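Local coordinates for protein hydrazine synthase beta subunit (Candidatus Kuenenia stuttgartiensis, PDB 5C2V) that forms part of the hydrazine synthase complex, which condenses nitric oxide with ammonium, and may modulate passage of the hydroxylamine intermediate between active sites, at residues A59-P64 with I102-D107; V51-Q56 with L69-A74; V316-G321 with C334-Y339. All blocks are in the same frame, centred on the assembly; numbering follows the deposited sequence.

Contact 1: residues A59-P64 with I102-D107; sequences ASAVTP and IKISPD
A61 and I104 meet where the inner strands of two successive propeller blades run side by side, their short axes 3° from parallel and 5.8 Å apart at closest approach. The methyl of A61 fits between the two isoleucines of the facing strand. On one side of it is I102, whose CG1 stands anti to its own backbone N (chi1 -173°); the branch methyl CG2 is thereby turned across the gap, 3.8 Å from A61 CB. On the other side is I104, with CG1 beside its backbone N (chi1 -41°) and 3.9 Å from A61 CB. The same CG1 approaches the main chain of the opposite strand, 3.5 Å from V62 O, and the chain then folds back to bring CD1 near the A61 methyl as well. The other branch of I104, CG2, meets P64 CD at 3.9 Å, proline ring and isoleucine side chain lying obliquely to one another. Beyond it, P64 CG rests 3.8 Å from P106 O in the turn that follows. T63 faces elsewhere, its OG1 bonded to D65. The backbone bonds run within each blade: A59 and A61 pair with C72 and Y70, K103 with Y112. The blades therefore meet here through apolar branches and methyls, an interface held by shape and dispersion, with no polar bond between the two segments.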
loop_
_atom_site.group_PDB
_atom_site.type_symbol
_atom_site.label_atom_id
_atom_site.label_comp_id
_atom_site.label_asym_id
_atom_site.label_seq_id
_atom_site.Cartn_x
_atom_site.Cartn_y
_atom_site.Cartn_z
ATOM N N ALA B 59 -45.542 -30.286 22.524
ATOM C CA ALA B 59 -44.982 -31.000 21.374
ATOM C C ALA B 59 -45.910 -32.072 20.819
ATOM O O ALA B 59 -46.787 -32.572 21.522
ATOM C CB ALA B 59 -43.639 -31.620 21.748
ATOM N N SER B 60 -45.697 -32.435 19.556
ATOM C CA SER B 60 -46.474 -33.496 18.920
ATOM C C SER B 60 -45.706 -34.191 17.793
ATOM O O SER B 60 -44.883 -33.575 17.116
ATOM C CB SER B 60 -47.794 -32.937 18.385
ATOM O OG SER B 60 -47.570 -31.883 17.466
ATOM N N ALA B 61 -45.990 -35.475 17.597
ATOM C CA ALA B 61 -45.389 -36.245 16.509
ATOM C C ALA B 61 -46.436 -37.112 15.812
ATOM O O ALA B 61 -47.314 -37.682 16.460
ATOM C CB ALA B 61 -44.249 -37.105 17.029
ATOM N N VAL B 62 -46.333 -37.210 14.490
ATOM C CA VAL B 62 -47.297 -37.968 13.699
ATOM C C VAL B 62 -46.739 -39.332 13.297
ATOM O O VAL B 62 -45.559 -39.458 12.974
ATOM C CB VAL B 62 -47.704 -37.193 12.426
ATOM C CG1 VAL B 62 -48.856 -37.891 11.714
ATOM C CG2 VAL B 62 -48.079 -35.764 12.775
ATOM N N THR B 63 -47.593 -40.351 13.331
ATOM C CA THR B 63 -47.222 -41.683 12.868
ATOM C C THR B 63 -47.022 -41.671 11.353
ATOM O O THR B 63 -47.662 -40.884 10.655
ATOM C CB THR B 63 -48.291 -42.730 13.248
ATOM O OG1 THR B 63 -49.548 -42.370 12.663
ATOM C CG2 THR B 63 -48.443 -42.812 14.759
ATOM N N PRO B 64 -46.122 -42.533 10.845
ATOM C CA PRO B 64 -45.805 -42.613 9.412
ATOM C C PRO B 64 -47.032 -42.749 8.507
ATOM O O PRO B 64 -47.031 -42.213 7.399
ATOM C CB PRO B 64 -44.932 -43.866 9.325
ATOM C CG PRO B 64 -44.257 -43.927 10.643
ATOM C CD PRO B 64 -45.267 -43.432 11.642
ATOM N N ILE B 102 -41.308 -35.314 21.363
ATOM C CA ILE B 102 -41.630 -36.699 21.061
ATOM C C ILE B 102 -41.405 -36.987 19.579
ATOM O O ILE B 102 -41.641 -36.121 18.736
ATOM C CB ILE B 102 -43.087 -37.015 21.462
ATOM C CG1 ILE B 102 -43.394 -38.506 21.320
ATOM C CG2 ILE B 102 -44.071 -36.152 20.674
ATOM C CD1 ILE B 102 -44.682 -38.913 21.994
ATOM N N LYS B 103 -40.936 -38.192 19.258
ATOM C CA LYS B 103 -40.761 -38.576 17.854
ATOM C C LYS B 103 -41.015 -40.058 17.598
ATOM O O LYS B 103 -40.663 -40.907 18.411
ATOM C CB LYS B 103 -39.361 -38.201 17.366
ATOM C CG LYS B 103 -39.256 -36.758 16.912
ATOM C CD LYS B 103 -37.872 -36.198 17.108
ATOM C CE LYS B 103 -37.789 -34.779 16.569
ATOM N NZ LYS B 103 -38.842 -34.504 15.559
ATOM N N ILE B 104 -41.620 -40.359 16.455
ATOM C CA ILE B 104 -41.968 -41.733 16.110
ATOM C C ILE B 104 -40.865 -42.395 15.288
ATOM O O ILE B 104 -40.275 -41.768 14.408
ATOM C CB ILE B 104 -43.293 -41.794 15.321
ATOM C CG1 ILE B 104 -44.320 -40.829 15.919
ATOM C CG2 ILE B 104 -43.834 -43.216 15.283
ATOM C CD1 ILE B 104 -44.745 -41.178 17.328
ATOM N N SER B 105 -40.590 -43.662 15.585
ATOM C CA SER B 105 -39.597 -44.436 14.848
ATOM C C SER B 105 -40.004 -44.586 13.383
ATOM O O SER B 105 -41.191 -44.511 13.061
ATOM C CB SER B 105 -39.410 -45.811 15.497
ATOM O OG SER B 105 -40.607 -46.567 15.445
ATOM N N PRO B 106 -39.020 -44.780 12.486
ATOM C CA PRO B 106 -39.289 -44.954 11.053
ATOM C C PRO B 106 -40.303 -46.058 10.755
ATOM O O PRO B 106 -41.137 -45.895 9.865
ATOM C CB PRO B 106 -37.917 -45.314 10.484
ATOM C CG PRO B 106 -36.956 -44.648 11.398
ATOM C CD PRO B 106 -37.573 -44.730 12.767
ATOM N N ASP B 107 -40.231 -47.161 11.493
ATOM C CA ASP B 107 -41.177 -48.258 11.309
ATOM C C ASP B 107 -42.524 -47.933 11.948
ATOM O O ASP B 107 -43.512 -48.636 11.733
ATOM C CB ASP B 107 -40.612 -49.562 11.881
ATOM C CG ASP B 107 -40.061 -49.402 13.289
ATOM O OD1 ASP B 107 -40.548 -48.526 14.034
ATOM O OD2 ASP B 107 -39.137 -50.160 13.651
#

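Contact 2: residues V51-Q56 with L69-A74; sequences VAVRVQ and LYVCNA
The connection from the outer strand of one propeller blade to the inner strand of the next passes here over the end of that next blade's second strand, and is tied to it by a backbone bond from A74 N to Q56 O. That bond is 3.0 Å long and nearly straight (166° at the hydrogen). A74 CB lies 3.4 Å from the same oxygen. Ahead of this tie, N73 reaches under the connection: its CB is 3.6 Å from V55 O and 3.7 Å from R54 CB. V53 adds the apolar part, with CG1 anti to its carbonyl carbon and 4.3 Å from V71 CG2. R54 only starts out over N73; the bend at chi2 (-49°) takes its guanidinium away, to a salt bridge with E92 on strand 88-94. The connection is fastened at further points too, since V55 N bonds to S76 OG and Q56 N to H35 ND1. Segment 69-74 itself is flanked by strands 57-62 and 78-83 of its own sheet, while the side chains of Y70 and C72 pack on I102 of strand 99-104 in the following blade.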
loop_
_atom_site.group_PDB
_atom_site.type_symbol
_atom_site.label_atom_id
_atom_site.label_comp_id
_atom_site.label_asym_id
_atom_site.label_seq_id
_atom_site.Cartn_x
_atom_site.Cartn_y
_atom_site.Cartn_z
ATOM N N VAL B 51 -58.717 -30.402 18.909
ATOM C CA VAL B 51 -58.819 -31.605 19.730
ATOM C C VAL B 51 -58.266 -31.379 21.132
ATOM O O VAL B 51 -57.108 -31.000 21.300
ATOM C CB VAL B 51 -58.075 -32.789 19.085
ATOM C CG1 VAL B 51 -58.179 -34.025 19.966
ATOM C CG2 VAL B 51 -58.627 -33.069 17.697
ATOM N N ALA B 52 -59.099 -31.624 22.138
ATOM C CA ALA B 52 -58.714 -31.393 23.523
ATOM C C ALA B 52 -57.717 -32.434 24.027
ATOM O O ALA B 52 -57.903 -33.636 23.840
ATOM C CB ALA B 52 -59.946 -31.374 24.415
ATOM N N VAL B 53 -56.654 -31.951 24.661
ATOM C CA VAL B 53 -55.662 -32.807 25.299
ATOM C C VAL B 53 -55.464 -32.361 26.741
ATOM O O VAL B 53 -56.188 -31.498 27.237
ATOM C CB VAL B 53 -54.308 -32.782 24.565
ATOM C CG1 VAL B 53 -54.427 -33.436 23.196
ATOM C CG2 VAL B 53 -53.787 -31.357 24.453
ATOM N N ARG B 54 -54.483 -32.952 27.414
ATOM C CA ARG B 54 -54.200 -32.611 28.802
ATOM C C ARG B 54 -53.512 -31.250 28.906
ATOM O O ARG B 54 -53.354 -30.543 27.910
ATOM C CB ARG B 54 -53.338 -33.690 29.459
ATOM C CG ARG B 54 -53.874 -35.102 29.300
ATOM C CD ARG B 54 -55.349 -35.184 29.658
ATOM N NE ARG B 54 -55.863 -36.545 29.535
ATOM C CZ ARG B 54 -57.154 -36.857 29.527
ATOM N NH1 ARG B 54 -58.069 -35.902 29.632
ATOM N NH2 ARG B 54 -57.532 -38.122 29.412
ATOM N N VAL B 55 -53.115 -30.889 30.122
ATOM C CA VAL B 55 -52.604 -29.554 30.412
ATOM C C VAL B 55 -51.266 -29.232 29.736
ATOM O O VAL B 55 -50.302 -29.991 29.847
ATOM C CB VAL B 55 -52.444 -29.356 31.936
ATOM C CG1 VAL B 55 -52.183 -27.897 32.263
ATOM C CG2 VAL B 55 -53.686 -29.850 32.663
ATOM N N GLN B 56 -51.234 -28.096 29.041
ATOM C CA GLN B 56 -50.010 -27.507 28.491
ATOM C C GLN B 56 -49.249 -28.394 27.492
ATOM O O GLN B 56 -48.113 -28.795 27.755
ATOM C CB GLN B 56 -49.078 -27.133 29.653
ATOM C CG GLN B 56 -47.943 -26.202 29.294
ATOM C CD GLN B 56 -47.185 -25.728 30.509
ATOM O OE1 GLN B 56 -47.759 -25.502 31.574
ATOM N NE2 GLN B 56 -45.887 -25.583 30.356
ATOM N N LEU B 69 -51.777 -39.043 16.378
ATOM C CA LEU B 69 -50.948 -37.919 16.797
ATOM C C LEU B 69 -50.575 -38.035 18.272
ATOM O O LEU B 69 -51.444 -37.998 19.143
ATOM C CB LEU B 69 -51.668 -36.594 16.541
ATOM C CG LEU B 69 -50.921 -35.326 16.955
ATOM C CD1 LEU B 69 -49.674 -35.133 16.106
ATOM C CD2 LEU B 69 -51.831 -34.111 16.865
ATOM N N TYR B 70 -49.283 -38.169 18.548
ATOM C CA TYR B 70 -48.807 -38.264 19.923
ATOM C C TYR B 70 -48.409 -36.888 20.440
ATOM O O TYR B 70 -47.429 -36.303 19.982
ATOM C CB TYR B 70 -47.624 -39.229 20.023
ATOM C CG TYR B 70 -47.999 -40.693 19.946
ATOM C CD1 TYR B 70 -48.544 -41.233 18.788
ATOM C CD2 TYR B 70 -47.798 -41.538 21.030
ATOM C CE1 TYR B 70 -48.884 -42.572 18.714
ATOM C CE2 TYR B 70 -48.134 -42.877 20.966
ATOM C CZ TYR B 70 -48.677 -43.388 19.806
ATOM O OH TYR B 70 -49.014 -44.721 19.737
ATOM N N VAL B 71 -49.167 -36.383 21.408
ATOM C CA VAL B 71 -48.973 -35.030 21.915
ATOM C C VAL B 71 -48.303 -35.049 23.284
ATOM O O VAL B 71 -48.634 -35.878 24.130
ATOM C CB VAL B 71 -50.318 -34.279 22.009
ATOM C CG1 VAL B 71 -50.099 -32.838 22.426
ATOM C CG2 VAL B 71 -51.055 -34.343 20.682
ATOM N N CYS B 72 -47.357 -34.141 23.503
ATOM C CA CYS B 72 -46.676 -34.064 24.789
ATOM C C CYS B 72 -47.333 -33.049 25.710
ATOM O O CYS B 72 -47.241 -31.848 25.475
ATOM C CB CYS B 72 -45.204 -33.695 24.598
ATOM S SG CYS B 72 -44.125 -35.074 24.190
ATOM N N ASN B 73 -47.962 -33.533 26.776
ATOM C CA ASN B 73 -48.529 -32.649 27.783
ATOM C C ASN B 73 -47.522 -32.453 28.906
ATOM O O ASN B 73 -47.236 -33.376 29.678
ATOM C CB ASN B 73 -49.844 -33.211 28.323
ATOM C CG ASN B 73 -50.797 -33.627 27.219
ATOM O OD1 ASN B 73 -51.439 -32.788 26.585
ATOM N ND2 ASN B 73 -50.900 -34.931 26.987
ATOM N N ALA B 74 -47.000 -31.234 28.992
ATOM C CA ALA B 74 -45.870 -30.926 29.856
ATOM C C ALA B 74 -46.248 -30.839 31.328
ATOM O O ALA B 74 -45.594 -31.438 32.182
ATOM C CB ALA B 74 -45.232 -29.630 29.410
#

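Contact 3: residues V316-G321 with C334-Y339; sequences VPTGLG and CYAANY
G321 O is approached by two groups of the facing segment: the amide N-H of Y339, which hydrogen-bonds to it, and, more weakly, the CA-H of N338. The bond from Y339 N is 3.2 Å long and almost straight at 172°, its donor lying above the carbonyl plane; N338 CA is 3.6 Å from the same G321 O. Next to this tie, N338 stretches beneath the incoming chain. Its CG stands anti to the carbonyl carbon (chi1 -47°), which lays the amide along G319: ND2 is 3.3 Å from G319 CA, close against a residue with no side chain. The ND2 hydrogens are used elsewhere, on N343 OD1 and T345 OG1, so this buried amide is held by two bonds that fix its rotation. N338 CB meets L320 O at 3.4 Å. T318 divides its two branches: OG1 turns back to V316 O (3.0 Å), whereas CG2 faces the other segment, 3.8 Å from A336 CB and 3.3 Å from N338 OD1. Y339 leaves the contact, its ring carried away until OH bonds to Q47 of the gamma subunit; Y339 O accepts from R44 of that same chain. L320 packs on F48 of the gamma subunit and G7 of the alpha subunit. The arrangement is the blade-to-blade connection of a beta-propeller: the outer strand 312-317 leads into the inner strand 322-327 of the next blade, fastened on the way to the end of its second strand.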
loop_
_atom_site.group_PDB
_atom_site.type_symbol
_atom_site.label_atom_id
_atom_site.label_comp_id
_atom_site.label_asym_id
_atom_site.label_seq_id
_atom_site.Cartn_x
_atom_site.Cartn_y
_atom_site.Cartn_z
ATOM N N VAL B 316 -36.695 -13.961 7.172
ATOM C CA VAL B 316 -38.071 -13.679 6.777
ATOM C C VAL B 316 -38.946 -13.222 7.946
ATOM O O VAL B 316 -39.000 -13.890 8.979
ATOM C CB VAL B 316 -38.714 -14.916 6.123
ATOM C CG1 VAL B 316 -40.013 -14.540 5.447
ATOM C CG2 VAL B 316 -37.757 -15.534 5.114
ATOM N N PRO B 317 -39.625 -12.072 7.784
ATOM C CA PRO B 317 -40.561 -11.538 8.782
ATOM C C PRO B 317 -41.623 -12.553 9.201
ATOM O O PRO B 317 -42.166 -13.267 8.358
ATOM C CB PRO B 317 -41.204 -10.353 8.057
ATOM C CG PRO B 317 -40.172 -9.915 7.084
ATOM C CD PRO B 317 -39.490 -11.174 6.625
ATOM N N THR B 318 -41.912 -12.603 10.497
ATOM C CA THR B 318 -42.859 -13.567 11.043
ATOM C C THR B 318 -43.743 -12.870 12.076
ATOM O O THR B 318 -43.583 -11.676 12.328
ATOM C CB THR B 318 -42.120 -14.766 11.686
ATOM O OG1 THR B 318 -40.943 -15.063 10.925
ATOM C CG2 THR B 318 -42.997 -16.008 11.726
ATOM N N GLY B 319 -44.678 -13.607 12.666
ATOM C CA GLY B 319 -45.450 -13.102 13.784
ATOM C C GLY B 319 -44.592 -13.103 15.034
ATOM O O GLY B 319 -43.408 -13.436 14.981
ATOM N N LEU B 320 -45.184 -12.738 16.163
ATOM C CA LEU B 320 -44.428 -12.638 17.404
ATOM C C LEU B 320 -44.239 -14.007 18.058
ATOM O O LEU B 320 -45.192 -14.769 18.218
ATOM C CB LEU B 320 -45.122 -11.672 18.365
ATOM C CG LEU B 320 -45.460 -10.302 17.764
ATOM C CD1 LEU B 320 -46.022 -9.364 18.820
ATOM C CD2 LEU B 320 -44.242 -9.685 17.085
ATOM N N GLY B 321 -42.998 -14.304 18.438
ATOM C CA GLY B 321 -42.655 -15.571 19.065
ATOM C C GLY B 321 -42.745 -16.845 18.232
ATOM O O GLY B 321 -43.451 -17.777 18.616
ATOM N N CYS B 334 -42.657 -23.469 4.197
ATOM C CA CYS B 334 -42.237 -23.520 5.592
ATOM C C CYS B 334 -43.246 -22.810 6.487
ATOM O O CYS B 334 -43.594 -21.656 6.248
ATOM C CB CYS B 334 -40.853 -22.889 5.761
ATOM S SG CYS B 334 -40.236 -22.893 7.461
ATOM N N TYR B 335 -43.709 -23.499 7.523
ATOM C CA TYR B 335 -44.694 -22.932 8.434
ATOM C C TYR B 335 -44.070 -22.611 9.786
ATOM O O TYR B 335 -43.319 -23.419 10.339
ATOM C CB TYR B 335 -45.873 -23.891 8.608
ATOM C CG TYR B 335 -46.511 -24.303 7.302
ATOM C CD1 TYR B 335 -47.509 -23.532 6.721
ATOM C CD2 TYR B 335 -46.108 -25.459 6.646
ATOM C CE1 TYR B 335 -48.093 -23.904 5.525
ATOM C CE2 TYR B 335 -46.685 -25.838 5.449
ATOM C CZ TYR B 335 -47.677 -25.058 4.893
ATOM O OH TYR B 335 -48.255 -25.432 3.701
ATOM N N ALA B 336 -44.386 -21.429 10.310
ATOM C CA ALA B 336 -43.842 -20.989 11.592
ATOM C C ALA B 336 -44.949 -20.656 12.592
ATOM O O ALA B 336 -45.817 -19.828 12.317
ATOM C CB ALA B 336 -42.933 -19.787 11.393
ATOM N N ALA B 337 -44.904 -21.300 13.756
ATOM C CA ALA B 337 -45.926 -21.116 14.784
ATOM C C ALA B 337 -45.600 -19.950 15.716
ATOM O O ALA B 337 -44.574 -19.948 16.392
ATOM C CB ALA B 337 -46.100 -22.398 15.586
ATOM N N ASN B 338 -46.499 -18.973 15.750
ATOM C CA ASN B 338 -46.335 -17.757 16.540
ATOM C C ASN B 338 -47.271 -17.717 17.747
ATOM O O ASN B 338 -48.504 -17.632 17.601
ATOM C CB ASN B 338 -46.562 -16.529 15.661
ATOM C CG ASN B 338 -45.827 -16.619 14.340
ATOM O OD1 ASN B 338 -44.700 -17.108 14.276
ATOM N ND2 ASN B 338 -46.470 -16.160 13.272
ATOM N N TYR B 339 -46.652 -17.771 18.926
ATOM C CA TYR B 339 -47.326 -17.847 20.221
ATOM C C TYR B 339 -48.127 -16.598 20.579
ATOM O O TYR B 339 -49.321 -16.680 20.862
ATOM C CB TYR B 339 -46.281 -18.118 21.315
ATOM C CG TYR B 339 -46.803 -18.094 22.739
ATOM C CD1 TYR B 339 -46.770 -16.929 23.497
ATOM C CD2 TYR B 339 -47.301 -19.245 23.333
ATOM C CE1 TYR B 339 -47.239 -16.909 24.799
ATOM C CE2 TYR B 339 -47.773 -19.234 24.633
ATOM C CZ TYR B 339 -47.739 -18.064 25.361
ATOM O OH TYR B 339 -48.204 -18.050 26.657
#

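Overall arrangement
Contacts 1 and 2 meet within one blade: strands 57-62 and 68-73 are neighbours in its sheet, joined by bonds such as A61 N to Y70 O (2.9 Å), and the contact centres are about 14 Å apart. Contact 1 couples that blade to the following one, contact 2 to the preceding one. Contact 3 repeats contact 2 elsewhere in the ring, with G321, N338 and Y339 in the places of Q56, N73 and A74; their centres lie about 21 Å apart and their nearest atoms about 8 Å. Contact 2 is near the calcium ion held by D77 and D97, about 7 Å from the A74 side chain. Contact 3 instead borders the alpha and gamma subunits.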